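PDB 1SH8: hypothetical protein PA5026 from Pseudomonas aeruginosa, which is of unknown function but is probably a thioesterase of the hot-dog fold, acting on acyl thioesters. Local coordinates for residues P4-T14 with A67-S75; R77-R88 with A138-H149. All blocks are in the same frame, centred on the assembly; numbering follows the deposited sequence.

Contact 1: P4-T14 with A67-S75; sequences PLPTELARHLT and ALFLTSFDS
An antiparallel helix pair forms this contact, in which the N-terminal helix of a hot-dog domain lies against the last turns of helix 64-72: the axes of helix 7-14 and helix 67-72 run at 157° and approach to 10.0 Å. No hydrogen bond crosses it, and the two segments bury 415 Å² between them, with Leu70 and Pro4 the main contributors. With CG anti to its carbonyl carbon (chi1 -74°), Leu70 directs its isobutyl fork at the other helix and divides it between two sites. CD1 lies 3.9 Å from Leu13 CB and 3.5 Å from Thr14 OG1, while CD2 reaches Leu5 CD1 at 4.1 Å; the Leu13 and Leu70 side chains cross at about a right angle. Thr14 OG1 touches this CD1 methyl while its hydrogen is directed elsewhere: OG1 donates to Ala10 O at 2.8 Å, from above the carbonyl plane, and Thr14 N reaches the same oxygen from the opposite face. Thr14 CG2 points instead to Ala67 CB.

Ahead of the helix, Pro4 lays its ring on the carbonyls at and just past the end of helix 67-72. Its CD is 3.1 Å from Thr71 O and its CB 3.3 Å from Phe73 O. Thr71 O is buried here with no hydrogen-bonding partner in the model, its near neighbours across the contact being the ring carbons CD and CG of Pro4. Leu5 CD1 touches both Leu70 O and Ser75 OG, 3.7 Å from the latter.

Strand 27-32 borders the pair, with Leu31 touching Thr14, Ala67 and Thr71, and the Thr71 hydroxyl bonds to Glu32 O. Val36 of strand 35-40 meets Ala67 and Thr71, whereas Phe73 turns to Ile108 and Leu111 of helix 105-118.

Contact 2: R77-R88 with A138-H149; sequences RFYPIVKEMTLR and AESAALYQLRSH
The antiparallel ladder of strands 78-88 and 138-148 belongs to the curved sheet of the hot-dog fold; Tyr79 and Arg147 form a hydrogen-bonded pair in it, with Tyr79 N to Arg147 O at 2.8 Å. Their side chains run side by side. Arg147 CB lies over the Tyr79 ring, 4.0 Å from its centroid and 23° off the normal, and the arginine then bends at chi3 (60°) to bring NE to Tyr79 OH at 3.1 Å, with the hydroxyl in the guanidinium plane. Beyond, Arg147 NH1 donates to Gln145 OE1 at 2.6 Å, tying the guanidinium to a residue of its own strand as well.

Midway, a classic beta bulge puts Lys83 and Glu84 both opposite Leu143: Lys83 N donates to Leu143 O, and Leu143 N to Glu84 O at 2.9 Å. A water joins Lys83 NZ to Gln145 OE1. The face bearing Phe78, Val82, Tyr144 and Leu146 packs against helices 54-62 and 64-72: Phe78 CB meets Leu146 CD1 at 3.6 Å, Leu146 CD2 lies over one face of the Phe78 ring, and Phe69 touches both residues. Val82 CB sits 3.7 Å from Tyr144 CE1, and Tyr144 OH is bonded to Glu62 O of helix 54-62. Residues 84-88 pair antiparallel with a strand of the second subunit, continuing the sheet across the dimer; at that interface Arg88 NH1 forms a salt bridge with Glu84 OE1 of the second subunit.

Both segments of contact 1 precede those of contact 2 in the sequence, each taken in its own order, with the two centres 16 Å apart. Helix 64-72 leads through a short turn into strand 78-89, where Asp74 OD1 accepts from Arg77 N, so the second segment of one contact is followed almost directly by the first segment of the other. They also touch in space through Phe69, which places its CE2 3.4 Å from Pro80 CD and its CD1 3.6 Å from Leu146 CD1. Helix 64-72 is thus layered between helix 7-16 and the sheet, while the sheet of contact 2 runs on into the second subunit.

Contact 1: P4-T14 with A67-S75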
loop_
_atom_site.group_PDB
_atom_site.type_symbol
_atom_site.label_atom_id
_atom_site.label_comp_id
_atom_site.label_asym_id
_atom_site.label_seq_id
_atom_site.Cartn_x
_atom_site.Cartn_y
_atom_site.Cartn_z
ATOM N N PRO A 4 -2.038 1.609 27.654
ATOM C CA PRO A 4 -0.620 1.235 27.660
ATOM C C PRO A 4 0.289 2.437 27.375
ATOM O O PRO A 4 1.487 2.401 27.663
ATOM C CB PRO A 4 -0.540 0.168 26.568
ATOM C CG PRO A 4 -1.607 0.597 25.606
ATOM C CD PRO A 4 -2.748 0.952 26.543
ATOM N N LEU A 5 -0.289 3.494 26.801
ATOM C CA LEU A 5 0.454 4.718 26.489
ATOM C C LEU A 5 -0.429 5.948 26.666
ATOM O O LEU A 5 -1.641 5.879 26.451
ATOM C CB LEU A 5 0.943 4.722 25.034
ATOM C CG LEU A 5 2.127 3.874 24.569
ATOM C CD1 LEU A 5 2.269 4.032 23.061
ATOM C CD2 LEU A 5 3.409 4.309 25.274
ATOM N N PRO A 6 0.163 7.084 27.075
ATOM C CA PRO A 6 -0.630 8.308 27.244
ATOM C C PRO A 6 -0.981 8.796 25.830
ATOM O O PRO A 6 -0.261 8.508 24.873
ATOM C CB PRO A 6 0.321 9.241 27.995
ATOM C CG PRO A 6 1.675 8.793 27.536
ATOM C CD PRO A 6 1.553 7.285 27.524
ATOM N N THR A 7 -2.078 9.532 25.704
ATOM C CA THR A 7 -2.558 9.985 24.401
ATOM C C THR A 7 -1.640 10.775 23.468
ATOM O O THR A 7 -1.535 10.444 22.279
ATOM C CB THR A 7 -3.862 10.770 24.564
ATOM O OG1 THR A 7 -4.768 9.997 25.361
ATOM C CG2 THR A 7 -4.501 11.033 23.202
ATOM N N GLU A 8 -0.988 11.818 23.972
ATOM C CA GLU A 8 -0.125 12.615 23.106
ATOM C C GLU A 8 1.042 11.797 22.540
ATOM O O GLU A 8 1.406 11.938 21.365
ATOM C CB GLU A 8 0.393 13.848 23.853
ATOM C CG GLU A 8 -0.708 14.801 24.303
ATOM C CD GLU A 8 -1.715 15.107 23.199
ATOM O OE1 GLU A 8 -1.302 15.525 22.092
ATOM O OE2 GLU A 8 -2.932 14.930 23.438
ATOM N N LEU A 9 1.621 10.941 23.379
ATOM C CA LEU A 9 2.724 10.103 22.949
ATOM C C LEU A 9 2.220 9.098 21.909
ATOM O O LEU A 9 2.887 8.851 20.898
ATOM C CB LEU A 9 3.334 9.385 24.157
ATOM C CG LEU A 9 4.442 8.352 23.913
ATOM C CD1 LEU A 9 5.571 8.935 23.060
ATOM C CD2 LEU A 9 4.967 7.884 25.261
ATOM N N ALA A 10 1.034 8.531 22.141
ATOM C CA ALA A 10 0.475 7.565 21.194
ATOM C C ALA A 10 0.246 8.236 19.843
ATOM O O ALA A 10 0.531 7.661 18.791
ATOM C CB ALA A 10 -0.837 6.989 21.729
ATOM N N ARG A 11 -0.256 9.465 19.877
ATOM C CA ARG A 11 -0.510 10.217 18.651
ATOM C C ARG A 11 0.808 10.529 17.940
ATOM O O ARG A 11 0.918 10.379 16.724
ATOM C CB ARG A 11 -1.275 11.507 18.982
ATOM C CG ARG A 11 -1.542 12.418 17.790
ATOM C CD ARG A 11 -0.409 13.417 17.615
ATOM N NE ARG A 11 -0.271 14.263 18.799
ATOM C CZ ARG A 11 0.850 14.887 19.143
ATOM N NH1 ARG A 11 0.884 15.635 20.238
ATOM N NH2 ARG A 11 1.940 14.759 18.396
ATOM N N HIS A 12 1.815 10.942 18.704
ATOM C CA HIS A 12 3.111 11.256 18.120
ATOM C C HIS A 12 3.695 10.027 17.424
ATOM O O HIS A 12 4.159 10.107 16.285
ATOM C CB HIS A 12 4.075 11.758 19.205
ATOM C CG HIS A 12 5.395 12.225 18.672
ATOM N ND1 HIS A 12 6.469 11.380 18.489
ATOM C CD2 HIS A 12 5.802 13.448 18.255
ATOM C CE1 HIS A 12 7.481 12.063 17.981
ATOM N NE2 HIS A 12 7.101 13.318 17.829
ATOM N N LEU A 13 3.666 8.885 18.105
ATOM C CA LEU A 13 4.201 7.651 17.526
ATOM C C LEU A 13 3.419 7.230 16.281
ATOM O O LEU A 13 4.007 6.843 15.272
ATOM C CB LEU A 13 4.187 6.530 18.568
ATOM C CG LEU A 13 5.151 6.752 19.743
ATOM C CD1 LEU A 13 4.998 5.631 20.772
ATOM C CD2 LEU A 13 6.586 6.822 19.214
ATOM N N THR A 14 2.096 7.323 16.345
ATOM C CA THR A 14 1.251 6.949 15.217
ATOM C C THR A 14 1.550 7.784 13.974
ATOM O O THR A 14 1.691 7.255 12.871
ATOM C CB THR A 14 -0.250 7.117 15.568
ATOM O OG1 THR A 14 -0.596 6.222 16.628
ATOM C CG2 THR A 14 -1.128 6.812 14.358
ATOM N N ALA A 67 -1.757 1.378 14.768
ATOM C CA ALA A 67 -2.317 2.341 15.717
ATOM C C ALA A 67 -3.044 1.621 16.856
ATOM O O ALA A 67 -2.882 1.983 18.020
ATOM C CB ALA A 67 -3.266 3.311 15.003
ATOM N N LEU A 68 -3.848 0.610 16.524
ATOM C CA LEU A 68 -4.562 -0.161 17.550
ATOM C C LEU A 68 -3.548 -0.863 18.461
ATOM O O LEU A 68 -3.762 -0.994 19.664
ATOM C CB LEU A 68 -5.490 -1.195 16.905
ATOM C CG LEU A 68 -6.850 -0.661 16.447
ATOM C CD1 LEU A 68 -7.531 -1.677 15.531
ATOM C CD2 LEU A 68 -7.714 -0.366 17.671
ATOM N N PHE A 69 -2.442 -1.315 17.877
ATOM C CA PHE A 69 -1.380 -1.964 18.646
ATOM C C PHE A 69 -0.827 -0.968 19.677
ATOM O O PHE A 69 -0.642 -1.303 20.847
ATOM C CB PHE A 69 -0.259 -2.418 17.698
ATOM C CG PHE A 69 1.100 -2.498 18.347
ATOM C CD1 PHE A 69 1.447 -3.581 19.151
ATOM C CD2 PHE A 69 2.025 -1.475 18.166
ATOM C CE1 PHE A 69 2.699 -3.642 19.763
ATOM C CE2 PHE A 69 3.280 -1.529 18.775
ATOM C CZ PHE A 69 3.616 -2.615 19.575
ATOM N N LEU A 70 -0.560 0.256 19.230
ATOM C CA LEU A 70 -0.033 1.296 20.112
ATOM C C LEU A 70 -0.995 1.680 21.237
ATOM O O LEU A 70 -0.564 2.008 22.344
ATOM C CB LEU A 70 0.315 2.554 19.309
ATOM C CG LEU A 70 1.572 2.497 18.438
ATOM C CD1 LEU A 70 1.647 3.743 17.574
ATOM C CD2 LEU A 70 2.811 2.381 19.324
ATOM N N THR A 71 -2.296 1.649 20.966
ATOM C CA THR A 71 -3.257 2.025 21.997
ATOM C C THR A 71 -3.777 0.864 22.833
ATOM O O THR A 71 -4.340 1.081 23.909
ATOM C CB THR A 71 -4.500 2.718 21.398
ATOM O OG1 THR A 71 -5.266 1.765 20.645
ATOM C CG2 THR A 71 -4.095 3.881 20.508
ATOM N N SER A 72 -3.570 -0.362 22.365
ATOM C CA SER A 72 -4.130 -1.514 23.059
ATOM C C SER A 72 -3.191 -2.533 23.691
ATOM O O SER A 72 -3.607 -3.278 24.582
ATOM C CB SER A 72 -5.077 -2.246 22.104
ATOM O OG SER A 72 -5.902 -1.323 21.417
ATOM N N PHE A 73 -1.945 -2.578 23.239
ATOM C CA PHE A 73 -1.003 -3.555 23.770
ATOM C C PHE A 73 0.265 -2.934 24.337
ATOM O O PHE A 73 0.530 -1.749 24.140
ATOM C CB PHE A 73 -0.619 -4.546 22.668
ATOM C CG PHE A 73 -1.788 -5.275 22.076
ATOM C CD1 PHE A 73 -2.484 -6.224 22.823
ATOM C CD2 PHE A 73 -2.209 -5.001 20.778
ATOM C CE1 PHE A 73 -3.589 -6.892 22.284
ATOM C CE2 PHE A 73 -3.307 -5.661 20.232
ATOM C CZ PHE A 73 -3.998 -6.610 20.991
ATOM N N ASP A 74 1.026 -3.755 25.064
ATOM C CA ASP A 74 2.310 -3.347 25.632
ATOM C C ASP A 74 3.168 -3.226 24.379
ATOM O O ASP A 74 3.590 -4.237 23.816
ATOM C CB ASP A 74 2.853 -4.459 26.529
ATOM C CG ASP A 74 4.192 -4.109 27.152
ATOM O OD1 ASP A 74 5.030 -3.499 26.455
ATOM O OD2 ASP A 74 4.402 -4.464 28.335
ATOM N N SER A 75 3.421 -1.993 23.946
ATOM C CA SER A 75 4.166 -1.750 22.715
ATOM C C SER A 75 5.682 -1.888 22.763
ATOM O O SER A 75 6.369 -1.549 21.803
ATOM C CB SER A 75 3.776 -0.384 22.138
ATOM O OG SER A 75 3.806 0.616 23.135
#

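Contact 2: R77-R88 with A138-H149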
loop_
_atom_site.group_PDB
_atom_site.type_symbol
_atom_site.label_atom_id
_atom_site.label_comp_id
_atom_site.label_asym_id
_atom_site.label_seq_id
_atom_site.Cartn_x
_atom_site.Cartn_y
_atom_site.Cartn_z
ATOM N N ARG A 77 6.873 -4.813 24.692
ATOM C CA ARG A 77 6.912 -6.270 24.801
ATOM C C ARG A 77 6.590 -6.950 23.465
ATOM O O ARG A 77 7.162 -7.991 23.128
ATOM C CB ARG A 77 5.912 -6.740 25.857
ATOM C CG ARG A 77 5.896 -8.246 26.041
ATOM C CD ARG A 77 4.797 -8.696 26.988
ATOM N NE ARG A 77 4.824 -10.146 27.188
ATOM C CZ ARG A 77 3.834 -10.848 27.735
ATOM N NH1 ARG A 77 2.726 -10.237 28.143
ATOM N NH2 ARG A 77 3.949 -12.164 27.872
ATOM N N PHE A 78 5.673 -6.346 22.714
ATOM C CA PHE A 78 5.237 -6.874 21.421
ATOM C C PHE A 78 5.453 -5.863 20.305
ATOM O O PHE A 78 5.738 -4.694 20.546
ATOM C CB PHE A 78 3.735 -7.190 21.449
ATOM C CG PHE A 78 3.323 -8.147 22.525
ATOM C CD1 PHE A 78 3.707 -9.485 22.473
ATOM C CD2 PHE A 78 2.535 -7.714 23.586
ATOM C CE1 PHE A 78 3.310 -10.376 23.460
ATOM C CE2 PHE A 78 2.132 -8.601 24.585
ATOM C CZ PHE A 78 2.519 -9.933 24.520
ATOM N N TYR A 79 5.303 -6.333 19.072
ATOM C CA TYR A 79 5.389 -5.470 17.906
ATOM C C TYR A 79 4.445 -6.086 16.890
ATOM O O TYR A 79 4.225 -7.301 16.891
ATOM C CB TYR A 79 6.817 -5.385 17.356
ATOM C CG TYR A 79 7.359 -6.662 16.770
ATOM C CD1 TYR A 79 7.227 -6.942 15.410
ATOM C CD2 TYR A 79 8.033 -7.579 17.571
ATOM C CE1 TYR A 79 7.766 -8.107 14.863
ATOM C CE2 TYR A 79 8.570 -8.740 17.040
ATOM C CZ TYR A 79 8.436 -9.000 15.685
ATOM O OH TYR A 79 8.989 -10.151 15.166
ATOM N N PRO A 80 3.833 -5.250 16.043
ATOM C CA PRO A 80 2.910 -5.772 15.036
ATOM C C PRO A 80 3.554 -5.850 13.657
ATOM O O PRO A 80 4.513 -5.139 13.367
ATOM C CB PRO A 80 1.785 -4.751 15.066
ATOM C CG PRO A 80 2.557 -3.447 15.209
ATOM C CD PRO A 80 3.658 -3.791 16.218
ATOM N N ILE A 81 3.033 -6.735 12.819
ATOM C CA ILE A 81 3.490 -6.837 11.440
ATOM C C ILE A 81 2.253 -7.149 10.618
ATOM O O ILE A 81 1.329 -7.812 11.099
ATOM C CB ILE A 81 4.523 -7.967 11.198
ATOM C CG1 ILE A 81 3.960 -9.306 11.661
ATOM C CG2 ILE A 81 5.830 -7.640 11.880
ATOM C CD1 ILE A 81 4.828 -10.480 11.268
ATOM N N VAL A 82 2.212 -6.650 9.393
ATOM C CA VAL A 82 1.083 -6.942 8.532
ATOM C C VAL A 82 1.512 -8.137 7.677
ATOM O O VAL A 82 2.621 -8.151 7.140
ATOM C CB VAL A 82 0.697 -5.709 7.663
ATOM C CG1 VAL A 82 1.890 -5.220 6.856
ATOM C CG2 VAL A 82 -0.475 -6.065 6.758
ATOM N N LYS A 83 0.653 -9.151 7.585
ATOM C CA LYS A 83 0.968 -10.358 6.818
ATOM C C LYS A 83 0.454 -10.293 5.384
ATOM O O LYS A 83 1.160 -10.655 4.444
ATOM C CB LYS A 83 0.381 -11.593 7.505
ATOM C CG LYS A 83 0.879 -11.836 8.924
ATOM C CD LYS A 83 2.398 -11.847 9.000
ATOM C CE LYS A 83 3.004 -12.938 8.127
ATOM N NZ LYS A 83 4.497 -12.931 8.195
ATOM N N GLU A 84 -0.799 -9.879 5.229
ATOM C CA GLU A 84 -1.392 -9.735 3.906
ATOM C C GLU A 84 -2.551 -8.771 3.970
ATOM O O GLU A 84 -3.151 -8.573 5.027
ATOM C CB GLU A 84 -1.820 -11.083 3.315
ATOM C CG GLU A 84 -2.367 -12.095 4.281
ATOM C CD GLU A 84 -2.507 -13.475 3.639
ATOM O OE1 GLU A 84 -1.475 -14.084 3.268
ATOM O OE2 GLU A 84 -3.649 -13.950 3.500
ATOM N N MET A 85 -2.853 -8.151 2.839
ATOM C CA MET A 85 -3.911 -7.163 2.804
ATOM C C MET A 85 -4.456 -6.980 1.401
ATOM O O MET A 85 -3.707 -6.988 0.421
ATOM C CB MET A 85 -3.371 -5.829 3.332
ATOM C CG MET A 85 -4.376 -4.683 3.390
ATOM S SD MET A 85 -3.708 -3.208 4.248
ATOM C CE MET A 85 -3.066 -3.874 5.642
ATOM N N THR A 86 -5.774 -6.833 1.327
ATOM C CA THR A 86 -6.472 -6.604 0.077
ATOM C C THR A 86 -7.114 -5.231 0.197
ATOM O O THR A 86 -7.721 -4.919 1.224
ATOM C CB THR A 86 -7.577 -7.656 -0.146
ATOM O OG1 THR A 86 -6.974 -8.942 -0.333
ATOM C CG2 THR A 86 -8.423 -7.301 -1.372
ATOM N N LEU A 87 -6.957 -4.409 -0.839
ATOM C CA LEU A 87 -7.539 -3.065 -0.864
ATOM C C LEU A 87 -8.399 -2.959 -2.120
ATOM O O LEU A 87 -7.895 -3.113 -3.229
ATOM C CB LEU A 87 -6.437 -1.999 -0.899
ATOM C CG LEU A 87 -6.897 -0.533 -0.918
ATOM C CD1 LEU A 87 -7.727 -0.221 0.329
ATOM C CD2 LEU A 87 -5.683 0.387 -0.990
ATOM N N ARG A 88 -9.695 -2.719 -1.943
ATOM C CA ARG A 88 -10.618 -2.617 -3.070
ATOM C C ARG A 88 -11.010 -1.159 -3.285
ATOM O O ARG A 88 -11.478 -0.488 -2.368
ATOM C CB ARG A 88 -11.868 -3.466 -2.800
ATOM C CG ARG A 88 -11.571 -4.911 -2.390
ATOM C CD ARG A 88 -12.854 -5.687 -2.097
ATOM N NE ARG A 88 -12.619 -6.838 -1.222
ATOM C CZ ARG A 88 -12.126 -8.010 -1.616
ATOM N NH1 ARG A 88 -11.811 -8.221 -2.887
ATOM N NH2 ARG A 88 -11.934 -8.976 -0.725
ATOM N N ALA A 138 -13.043 3.253 -0.649
ATOM C CA ALA A 138 -12.238 2.038 -0.716
ATOM C C ALA A 138 -12.546 1.181 0.504
ATOM O O ALA A 138 -12.988 1.690 1.532
ATOM C CB ALA A 138 -10.755 2.387 -0.749
ATOM N N GLU A 139 -12.313 -0.120 0.379
ATOM C CA GLU A 139 -12.552 -1.053 1.469
ATOM C C GLU A 139 -11.382 -2.023 1.538
ATOM O O GLU A 139 -10.924 -2.524 0.511
ATOM C CB GLU A 139 -13.870 -1.798 1.235
ATOM C CG GLU A 139 -15.076 -0.870 1.266
ATOM C CD GLU A 139 -16.393 -1.593 1.070
ATOM O OE1 GLU A 139 -16.691 -2.001 -0.075
ATOM O OE2 GLU A 139 -17.131 -1.757 2.067
ATOM N N SER A 140 -10.899 -2.283 2.749
ATOM C CA SER A 140 -9.759 -3.177 2.933
ATOM C C SER A 140 -10.025 -4.343 3.881
ATOM O O SER A 140 -10.931 -4.300 4.713
ATOM C CB SER A 140 -8.557 -2.386 3.469
ATOM O OG SER A 140 -8.828 -1.873 4.767
ATOM N N ALA A 141 -9.213 -5.381 3.737
ATOM C CA ALA A 141 -9.271 -6.565 4.589
ATOM C C ALA A 141 -7.800 -6.900 4.819
ATOM O O ALA A 141 -7.048 -7.079 3.856
ATOM C CB ALA A 141 -9.986 -7.715 3.874
ATOM N N ALA A 142 -7.382 -6.971 6.078
ATOM C CA ALA A 142 -5.979 -7.241 6.373
ATOM C C ALA A 142 -5.746 -8.182 7.545
ATOM O O ALA A 142 -6.541 -8.230 8.486
ATOM C CB ALA A 142 -5.262 -5.934 6.635
ATOM N N LEU A 143 -4.638 -8.914 7.476
ATOM C CA LEU A 143 -4.249 -9.852 8.523
ATOM C C LEU A 143 -2.954 -9.357 9.146
ATOM O O LEU A 143 -1.963 -9.139 8.447
ATOM C CB LEU A 143 -4.023 -11.254 7.946
ATOM C CG LEU A 143 -3.601 -12.351 8.934
ATOM C CD1 LEU A 143 -4.706 -12.601 9.959
ATOM C CD2 LEU A 143 -3.294 -13.627 8.171
ATOM N N TYR A 144 -2.980 -9.179 10.462
ATOM C CA TYR A 144 -1.824 -8.717 11.221
ATOM C C TYR A 144 -1.427 -9.784 12.214
ATOM O O TYR A 144 -2.214 -10.666 12.559
ATOM C CB TYR A 144 -2.165 -7.453 12.015
ATOM C CG TYR A 144 -2.537 -6.273 11.166
ATOM C CD1 TYR A 144 -1.560 -5.385 10.706
ATOM C CD2 TYR A 144 -3.865 -6.054 10.791
ATOM C CE1 TYR A 144 -1.901 -4.300 9.888
ATOM C CE2 TYR A 144 -4.216 -4.976 9.974
ATOM C CZ TYR A 144 -3.226 -4.108 9.528
ATOM O OH TYR A 144 -3.564 -3.060 8.704
ATOM N N GLN A 145 -0.199 -9.679 12.692
ATOM C CA GLN A 145 0.295 -10.603 13.684
ATOM C C GLN A 145 0.885 -9.762 14.811
ATOM O O GLN A 145 1.603 -8.794 14.552
ATOM C CB GLN A 145 1.380 -11.483 13.069
ATOM C CG GLN A 145 1.351 -12.921 13.520
ATOM C CD GLN A 145 2.412 -13.745 12.830
ATOM O OE1 GLN A 145 3.601 -13.552 13.057
ATOM N NE2 GLN A 145 1.985 -14.660 11.970
ATOM N N LEU A 146 0.538 -10.101 16.049
ATOM C CA LEU A 146 1.091 -9.425 17.223
ATOM C C LEU A 146 2.194 -10.401 17.638
ATOM O O LEU A 146 1.918 -11.572 17.910
ATOM C CB LEU A 146 0.044 -9.309 18.339
ATOM C CG LEU A 146 0.497 -8.611 19.625
ATOM C CD1 LEU A 146 0.815 -7.143 19.335
ATOM C CD2 LEU A 146 -0.596 -8.719 20.682
ATOM N N ARG A 147 3.438 -9.935 17.672
ATOM C CA ARG A 147 4.545 -10.821 18.010
ATOM C C ARG A 147 5.367 -10.331 19.181
ATOM O O ARG A 147 5.523 -9.132 19.383
ATOM C CB ARG A 147 5.475 -10.979 16.803
ATOM C CG ARG A 147 4.791 -11.496 15.543
ATOM C CD ARG A 147 5.768 -11.554 14.382
ATOM N NE ARG A 147 6.907 -12.429 14.656
ATOM C CZ ARG A 147 6.865 -13.760 14.621
ATOM N NH1 ARG A 147 5.738 -14.393 14.322
ATOM N NH2 ARG A 147 7.958 -14.463 14.887
ATOM N N SER A 148 5.898 -11.267 19.956
ATOM C CA SER A 148 6.745 -10.887 21.072
ATOM C C SER A 148 8.169 -10.850 20.532
ATOM O O SER A 148 8.494 -11.529 19.557
ATOM C CB SER A 148 6.636 -11.903 22.213
ATOM O OG SER A 148 7.047 -13.190 21.792
ATOM N N HIS A 149 9.013 -10.032 21.142
ATOM C CA HIS A 149 10.396 -9.950 20.707
ATOM C C HIS A 149 11.116 -11.214 21.162
ATOM O O HIS A 149 10.928 -11.673 22.288
ATOM C CB HIS A 149 11.066 -8.715 21.315
ATOM C CG HIS A 149 10.598 -7.423 20.722
ATOM N ND1 HIS A 149 11.020 -6.975 19.489
ATOM C CD2 HIS A 149 9.740 -6.486 21.190
ATOM C CE1 HIS A 149 10.443 -5.815 19.224
ATOM N NE2 HIS A 149 9.662 -5.496 20.241
HETATM O O HOH W 1 8.853 -9.447 24.394
HETATM O O HOH W 2 8.004 -3.238 20.029
HETATM O O HOH W 3 9.924 -12.201 17.006
HETATM O O HOH W 4 5.504 -13.628 10.734
HETATM O O HOH W 5 -12.323 -5.255 1.086
#